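PDB 2C9K: pesticidal crystal protein Cry4Aa from Bacillus thuringiensis, which kills mosquito larvae by binding to midgut epithelial cells and promoting their colloid-osmotic lysis, this piece being the functional toxin part of a longer protoxin. Local coordinates for residues 311-316 and 371-376; 300-305 and 341-346; 360-365 and 398-403. All blocks are in the same frame, centred on the assembly; numbering follows the deposited sequence.

Contact 1 of 3, residues 311-316 and 371-376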
# COMPACT_ATOMS: atom_id res chain seq x y z
N ASN A 311 24.87 -26.39 8.81
CA ASN A 311 24.92 -25.20 9.64
C ASN A 311 23.68 -24.41 9.25
O ASN A 311 23.09 -24.63 8.18
CB ASN A 311 26.18 -24.37 9.35
CG ASN A 311 26.59 -23.47 10.52
OD1 ASN A 311 25.75 -22.92 11.23
ND2 ASN A 311 27.90 -23.32 10.71
N PHE A 312 23.25 -23.51 10.12
CA PHE A 312 22.10 -22.69 9.83
C PHE A 312 22.21 -21.41 10.62
O PHE A 312 23.09 -21.28 11.48
CB PHE A 312 20.80 -23.44 10.16
CG PHE A 312 20.71 -23.94 11.57
CD1 PHE A 312 20.60 -23.05 12.64
CD2 PHE A 312 20.72 -25.30 11.84
CE1 PHE A 312 20.50 -23.51 13.95
CE2 PHE A 312 20.63 -25.77 13.15
CZ PHE A 312 20.52 -24.86 14.20
N PHE A 313 21.35 -20.44 10.31
CA PHE A 313 21.41 -19.19 11.02
C PHE A 313 20.68 -19.28 12.34
O PHE A 313 19.47 -19.48 12.42
CB PHE A 313 20.88 -18.06 10.14
CG PHE A 313 21.77 -17.77 8.96
CD1 PHE A 313 21.28 -17.88 7.66
CD2 PHE A 313 23.10 -17.42 9.15
CE1 PHE A 313 22.11 -17.65 6.57
CE2 PHE A 313 23.94 -17.18 8.07
CZ PHE A 313 23.45 -17.30 6.77
N THR A 314 21.47 -19.16 13.39
CA THR A 314 21.00 -19.22 14.75
C THR A 314 20.02 -18.11 15.09
O THR A 314 18.96 -18.37 15.66
CB THR A 314 22.20 -19.17 15.69
OG1 THR A 314 22.58 -20.51 16.02
CG2 THR A 314 21.89 -18.38 16.95
N SER A 315 20.39 -16.88 14.75
CA SER A 315 19.58 -15.71 15.05
C SER A 315 19.86 -14.60 14.05
O SER A 315 20.65 -14.79 13.12
CB SER A 315 19.93 -15.23 16.46
OG SER A 315 21.34 -15.10 16.59
N HIS A 316 19.23 -13.44 14.21
CA HIS A 316 19.47 -12.33 13.30
C HIS A 316 18.94 -11.01 13.82
O HIS A 316 18.24 -10.96 14.81
CB HIS A 316 18.85 -12.61 11.93
CG HIS A 316 17.37 -12.41 11.88
ND1 HIS A 316 16.48 -13.26 12.50
CD2 HIS A 316 16.62 -11.46 11.27
CE1 HIS A 316 15.25 -12.85 12.28
NE2 HIS A 316 15.30 -11.76 11.53
N ASN A 371 14.10 -25.58 12.04
CA ASN A 371 13.62 -25.35 10.67
C ASN A 371 14.10 -23.99 10.20
O ASN A 371 13.51 -23.35 9.33
CB ASN A 371 12.08 -25.46 10.57
CG ASN A 371 11.34 -24.47 11.47
OD1 ASN A 371 10.11 -24.44 11.46
ND2 ASN A 371 12.07 -23.68 12.24
N ASN A 372 15.22 -23.56 10.80
CA ASN A 372 15.88 -22.29 10.53
C ASN A 372 16.33 -22.09 9.08
O ASN A 372 16.37 -23.02 8.28
CB ASN A 372 17.13 -22.17 11.40
CG ASN A 372 16.82 -22.17 12.87
OD1 ASN A 372 16.02 -22.97 13.35
ND2 ASN A 372 17.48 -21.28 13.60
N ILE A 373 16.67 -20.84 8.78
CA ILE A 373 17.17 -20.47 7.46
C ILE A 373 18.67 -20.76 7.48
O ILE A 373 19.37 -20.36 8.41
CB ILE A 373 16.95 -18.96 7.18
CG1 ILE A 373 15.46 -18.64 7.11
CG2 ILE A 373 17.63 -18.56 5.88
CD1 ILE A 373 15.15 -17.18 6.85
N SER A 374 19.16 -21.46 6.46
CA SER A 374 20.58 -21.77 6.41
C SER A 374 21.23 -21.14 5.18
O SER A 374 22.45 -21.07 5.08
CB SER A 374 20.80 -23.29 6.39
OG SER A 374 20.39 -23.86 5.16
N LYS A 375 20.41 -20.67 4.24
CA LYS A 375 20.94 -20.05 3.03
C LYS A 375 19.94 -19.08 2.39
O LYS A 375 18.73 -19.32 2.39
CB LYS A 375 21.32 -21.14 2.03
CG LYS A 375 21.94 -20.62 0.75
CD LYS A 375 22.03 -21.71 -0.29
CE LYS A 375 22.61 -21.18 -1.59
NZ LYS A 375 23.96 -20.58 -1.37
N MET A 376 20.45 -17.99 1.83
CA MET A 376 19.58 -17.01 1.18
C MET A 376 20.17 -16.39 -0.08
O MET A 376 21.34 -16.01 -0.13
CB MET A 376 19.20 -15.89 2.15
CG MET A 376 18.27 -16.33 3.26
SD MET A 376 17.89 -14.98 4.37
CE MET A 376 19.31 -15.03 5.45

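Contact 2 of 3, residues 300-305 and 341-346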
# COMPACT_ATOMS: atom_id res chain seq x y z
N ASN A 300 21.57 -9.04 9.15
CA ASN A 300 22.65 -9.66 9.90
C ASN A 300 22.25 -10.99 10.53
O ASN A 300 21.56 -11.02 11.54
CB ASN A 300 23.11 -8.69 10.98
CG ASN A 300 23.37 -7.29 10.43
OD1 ASN A 300 24.45 -7.01 9.92
ND2 ASN A 300 22.36 -6.43 10.50
N PHE A 301 22.70 -12.09 9.92
CA PHE A 301 22.40 -13.44 10.40
C PHE A 301 23.62 -14.13 11.00
O PHE A 301 24.66 -14.24 10.36
CB PHE A 301 21.87 -14.31 9.26
CG PHE A 301 20.47 -13.98 8.84
CD1 PHE A 301 20.19 -12.79 8.19
CD2 PHE A 301 19.44 -14.87 9.10
CE1 PHE A 301 18.88 -12.48 7.80
CE2 PHE A 301 18.12 -14.57 8.72
CZ PHE A 301 17.84 -13.38 8.07
N TYR A 302 23.48 -14.60 12.24
CA TYR A 302 24.57 -15.30 12.91
C TYR A 302 24.51 -16.80 12.58
O TYR A 302 23.44 -17.40 12.59
CB TYR A 302 24.47 -15.16 14.43
CG TYR A 302 24.72 -13.77 14.97
CD1 TYR A 302 23.67 -12.88 15.17
CD2 TYR A 302 26.00 -13.37 15.33
CE1 TYR A 302 23.89 -11.62 15.72
CE2 TYR A 302 26.24 -12.11 15.88
CZ TYR A 302 25.18 -11.24 16.07
OH TYR A 302 25.41 -10.00 16.61
N GLU A 303 25.67 -17.38 12.30
CA GLU A 303 25.76 -18.81 11.99
C GLU A 303 26.48 -19.49 13.14
O GLU A 303 27.05 -18.82 14.00
CB GLU A 303 26.55 -19.03 10.71
CG GLU A 303 27.93 -18.39 10.76
CD GLU A 303 28.81 -18.81 9.61
OE1 GLU A 303 28.41 -18.61 8.44
OE2 GLU A 303 29.91 -19.34 9.88
N LYS A 304 26.46 -20.82 13.17
CA LYS A 304 27.13 -21.55 14.24
C LYS A 304 28.63 -21.65 13.99
O LYS A 304 29.08 -21.73 12.84
CB LYS A 304 26.51 -22.95 14.39
CG LYS A 304 25.11 -22.93 15.00
CD LYS A 304 24.55 -24.32 15.20
CE LYS A 304 24.24 -25.00 13.89
NZ LYS A 304 23.62 -26.34 14.11
N ALA A 305 29.41 -21.64 15.07
CA ALA A 305 30.87 -21.73 14.98
C ALA A 305 31.35 -22.98 14.27
O ALA A 305 32.42 -22.99 13.66
CB ALA A 305 31.47 -21.67 16.37
N ASP A 341 28.91 -17.49 17.99
CA ASP A 341 28.52 -17.60 16.58
C ASP A 341 29.09 -16.51 15.69
O ASP A 341 29.45 -15.43 16.15
CB ASP A 341 27.00 -17.63 16.45
CG ASP A 341 26.31 -16.88 17.56
OD1 ASP A 341 26.85 -15.83 18.00
OD2 ASP A 341 25.23 -17.33 17.99
N LYS A 342 29.15 -16.80 14.39
CA LYS A 342 29.68 -15.87 13.41
C LYS A 342 28.63 -15.00 12.72
O LYS A 342 27.57 -15.48 12.33
CB LYS A 342 30.46 -16.61 12.32
CG LYS A 342 31.93 -16.84 12.63
CD LYS A 342 32.66 -17.25 11.36
CE LYS A 342 32.57 -16.17 10.29
NZ LYS A 342 33.23 -16.55 9.01
N LEU A 343 28.97 -13.73 12.53
CA LEU A 343 28.07 -12.80 11.89
C LEU A 343 28.30 -12.78 10.37
O LEU A 343 29.40 -12.52 9.90
CB LEU A 343 28.28 -11.40 12.48
CG LEU A 343 27.20 -10.34 12.21
CD1 LEU A 343 25.84 -10.90 12.61
CD2 LEU A 343 27.48 -9.06 12.97
N LYS A 344 27.24 -13.08 9.62
CA LYS A 344 27.28 -13.06 8.16
C LYS A 344 26.33 -11.94 7.78
O LYS A 344 25.12 -12.12 7.78
CB LYS A 344 26.76 -14.38 7.57
CG LYS A 344 27.72 -15.55 7.64
CD LYS A 344 28.94 -15.33 6.77
CE LYS A 344 29.67 -16.63 6.49
NZ LYS A 344 28.92 -17.53 5.56
N SER A 345 26.89 -10.78 7.45
CA SER A 345 26.09 -9.62 7.11
C SER A 345 26.00 -9.28 5.62
O SER A 345 26.90 -9.57 4.85
CB SER A 345 26.64 -8.42 7.89
OG SER A 345 25.91 -7.24 7.61
N LEU A 346 24.88 -8.67 5.22
CA LEU A 346 24.63 -8.23 3.84
C LEU A 346 24.18 -6.77 3.90
O LEU A 346 23.06 -6.48 4.34
CB LEU A 346 23.54 -9.06 3.17
CG LEU A 346 22.97 -8.42 1.89
CD1 LEU A 346 24.06 -8.34 0.84
CD2 LEU A 346 21.80 -9.23 1.37

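Contact 3 of 3, residues 360-365 and 398-403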
# COMPACT_ATOMS: atom_id res chain seq x y z
N ILE A 360 16.46 -21.04 1.80
CA ILE A 360 16.59 -22.47 2.03
C ILE A 360 16.64 -22.66 3.53
O ILE A 360 17.58 -22.21 4.19
CB ILE A 360 17.88 -23.08 1.42
CG1 ILE A 360 17.88 -22.94 -0.10
CG2 ILE A 360 17.99 -24.55 1.81
CD1 ILE A 360 18.09 -21.52 -0.60
N SER A 361 15.63 -23.31 4.08
CA SER A 361 15.57 -23.55 5.51
C SER A 361 15.48 -25.05 5.79
O SER A 361 15.14 -25.84 4.91
CB SER A 361 14.35 -22.83 6.09
OG SER A 361 13.19 -23.13 5.33
N LEU A 362 15.78 -25.43 7.03
CA LEU A 362 15.72 -26.83 7.42
C LEU A 362 14.25 -27.26 7.49
O LEU A 362 13.40 -26.48 7.90
CB LEU A 362 16.42 -27.04 8.76
CG LEU A 362 17.92 -26.69 8.74
CD1 LEU A 362 18.53 -26.92 10.10
CD2 LEU A 362 18.62 -27.54 7.70
N ASP A 363 13.97 -28.49 7.08
CA ASP A 363 12.61 -29.01 7.09
C ASP A 363 12.42 -30.01 8.23
O ASP A 363 12.63 -31.21 8.07
CB ASP A 363 12.31 -29.66 5.75
CG ASP A 363 11.02 -30.45 5.75
OD1 ASP A 363 10.05 -30.03 6.42
OD2 ASP A 363 10.98 -31.50 5.08
N ASN A 364 12.00 -29.49 9.38
CA ASN A 364 11.78 -30.28 10.59
C ASN A 364 10.82 -31.45 10.48
O ASN A 364 10.68 -32.23 11.42
CB ASN A 364 11.32 -29.38 11.73
CG ASN A 364 10.07 -28.58 11.38
OD1 ASN A 364 9.20 -28.39 12.22
ND2 ASN A 364 9.99 -28.11 10.14
N LYS A 365 10.15 -31.60 9.34
CA LYS A 365 9.22 -32.71 9.17
C LYS A 365 8.22 -32.71 10.33
O LYS A 365 8.03 -33.74 10.99
CB LYS A 365 9.97 -34.04 9.18
CG LYS A 365 11.11 -34.15 8.17
CD LYS A 365 10.60 -34.25 6.76
CE LYS A 365 11.73 -34.59 5.81
NZ LYS A 365 12.44 -35.84 6.22
N ILE A 398 24.76 -28.99 2.96
CA ILE A 398 23.58 -29.34 3.75
C ILE A 398 23.11 -30.79 3.52
O ILE A 398 22.87 -31.21 2.39
CB ILE A 398 22.42 -28.33 3.47
CG1 ILE A 398 21.25 -28.58 4.42
CG2 ILE A 398 21.98 -28.43 2.02
CD1 ILE A 398 21.49 -28.08 5.82
N THR A 399 23.01 -31.53 4.62
CA THR A 399 22.59 -32.93 4.59
C THR A 399 21.10 -33.10 4.81
O THR A 399 20.41 -33.75 4.01
CB THR A 399 23.31 -33.76 5.68
OG1 THR A 399 24.71 -33.82 5.40
CG2 THR A 399 22.73 -35.17 5.75
N TYR A 400 20.61 -32.54 5.91
CA TYR A 400 19.19 -32.63 6.27
C TYR A 400 18.29 -32.20 5.11
O TYR A 400 18.72 -31.52 4.19
CB TYR A 400 18.89 -31.73 7.47
CG TYR A 400 19.83 -31.90 8.64
CD1 TYR A 400 19.89 -30.94 9.65
CD2 TYR A 400 20.67 -33.01 8.74
CE1 TYR A 400 20.76 -31.07 10.73
CE2 TYR A 400 21.55 -33.16 9.80
CZ TYR A 400 21.60 -32.18 10.80
OH TYR A 400 22.50 -32.31 11.84
N ASP A 401 17.03 -32.63 5.17
CA ASP A 401 16.08 -32.24 4.14
C ASP A 401 15.92 -30.74 4.35
O ASP A 401 16.07 -30.24 5.46
CB ASP A 401 14.75 -32.96 4.37
CG ASP A 401 14.86 -34.45 4.13
OD1 ASP A 401 15.00 -34.85 2.96
OD2 ASP A 401 14.80 -35.22 5.12
N VAL A 402 15.63 -30.01 3.27
CA VAL A 402 15.47 -28.56 3.37
C VAL A 402 14.25 -28.12 2.58
O VAL A 402 13.73 -28.86 1.75
CB VAL A 402 16.72 -27.80 2.80
CG1 VAL A 402 17.95 -28.04 3.68
CG2 VAL A 402 17.01 -28.24 1.38
N ASN A 403 13.78 -26.91 2.87
CA ASN A 403 12.64 -26.34 2.17
C ASN A 403 13.16 -25.18 1.33
O ASN A 403 14.12 -24.51 1.71
CB ASN A 403 11.59 -25.82 3.15
CG ASN A 403 10.80 -26.93 3.81
OD1 ASN A 403 10.23 -27.79 3.14
ND2 ASN A 403 10.76 -26.92 5.14
O HOH W 1 11.65 -24.66 6.61

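Contact 1 of 3, residues 311-316 and 371-376
Phe-312 and Ser-374 bring two chain segments from different sheets together, their CA atoms 3.9 Å apart, while the short strands 313-316 and 373-376 run at 79° to each other. One main-chain bond spans the gap, from Phe-313 N to Ile-373 O at 2.7 Å, in the carbonyl plane. Beside it the side chain of Asn-372 acts as a second bridge. Its CG sits next to its own backbone N (chi1 -62°), and from there ND2 donates to Phe-313 O over 2.9 Å in an almost straight bond that stays in the plane of the amide. The same amide passes the Phe-312 ring at a slant, with ND2 3.7 Å from Phe-312 CD1. Apolar groups gather round the Phe-313 ring: its CD1 lies 4.1 Å from Ile-373 CG2, and its CE1 lies 4.0 Å from Met-376 CE, which a bend about chi3 (-84°) helps to bring there. Phe-301 of strand 294-303 adds an edge-to-face contact to the same ring. Both polar backbone atoms of buried Phe-313 are therefore bonded by the 371-376 segment, so polar pairing and aromatic packing together join two sheets of the beta-prism of domain II.

Contact 2 of 3, residues 300-305 and 341-346
Tyr-302 and Leu-343 form a non-hydrogen-bonded pair in the antiparallel ladder that sets strand 342-347 at one edge of a four-stranded Greek-key sheet, strand order 3-2-1-4, in the beta-prism of domain II. The main-chain bonds come from the pairs on either side of it. Phe-301 and Lys-344 exchange two, with Lys-344 N to Phe-301 O the shorter at 2.9 Å, and Glu-303 N reaches Lys-342 O at 2.7 Å.

Apolar contact is concentrated on the face carrying Tyr-302. Leu-343 places CG opposite its backbone N (chi1 -165°), which sends CD1 over the phenol in a CH-pi contact, 3.4 Å from the ring centroid and only 10° off the normal. CD1 also touches Asn-300 CB.

Charged groups occupy the face of Glu-303. Its OE1 forms a salt bridge of 3.1 Å with Lys-344 NZ, the lysine folding at chi2 and chi4 to meet it. OE1 also accepts from Gly-394 N, just past strand 386-392, and NZ donates to Thr-392 O at the end of that strand. Lys-342 runs alongside the glutamate, its amine beyond salt-bridge range but near enough probably to add to the favourable field.

At the next non-hydrogen-bonded pair on the face of Tyr-302 the contact is polar: Ser-345 OG donates to Asn-300 OD1 at 2.7 Å, approaching from above the carbonyl plane.

Contact 3 of 3, residues 360-365 and 398-403
The amide of Asn-403 and the carboxylate of Asp-363 are flat groups inclined at 54° to each other, and ND2 of the amide makes a weak bond, 3.4 Å long, to Asp-363 OD1. The carboxylates of Asp-363 and Asp-401, their planes 68° apart, do not touch through their oxygens, while the ring of Tyr-400 meets Leu-362 CD2 obliquely through CD1. These groups lie where the end of strand 353-362 pairs with the start of strand 402-407, the latter an edge strand of an antiparallel Greek-key sheet (order 3-2-1-4) in the beta-prism of domain II.

In the ladder itself Ser-361 and Asn-403 are a hydrogen-bonded pair, with Asn-403 N to Ser-361 O at 2.7 Å and a longer return bond from Ser-361 N to Asn-403 O. Leu-362 and Val-402 follow as a non-hydrogen-bonded pair whose side chains diverge. Pairing carries on past the strand through Asp-363 N, which donates to Asp-401 O at 3.2 Å from above the carbonyl plane.

One methyl, Leu-362 CD2, meets the loop at Ile-398 CD1, 3.5 Å away, and the strand at Val-402 CG1. Ile-360 CG2 packs against Val-402 CB.

Asp-363, with CG opposite its backbone N (chi1 169°), also takes a weak bond at OD1 from Lys-365 N. Glu-271 brings a like charge close to that oxygen, which could raise the proton affinity of the pair. Towards the surface, Lys-365 bends at chi2 and chi4 so that NZ forms a 2.7 Å salt bridge to Asp-401 OD2 from above the carboxylate plane.

A water completes the junction: it accepts from Ser-361 OG and from Asn-403 ND2, and donates to Leu-362 O at 2.8 Å.

Overall arrangement
From the N terminus, residues 300-305 open contact 2 and residues 311-316 open contact 1; contact 2 then closes at 341-346, bringing the fourth strand beside the first of its sheet. Residues 360-365 next open contact 3, contact 1 closes at 371-376, and contact 3 closes at 398-403 in the same way within the second sheet. Contact 1 thus crosses both others along the chain, whereas contacts 2 and 3 follow in series and do not touch, their centres about 19 Å apart. In each sheet the strand of contact 1 lies next to the first strand, which contact 2 or contact 3 uses, and contact 1 ties the two Greek-key sheets of the prism together.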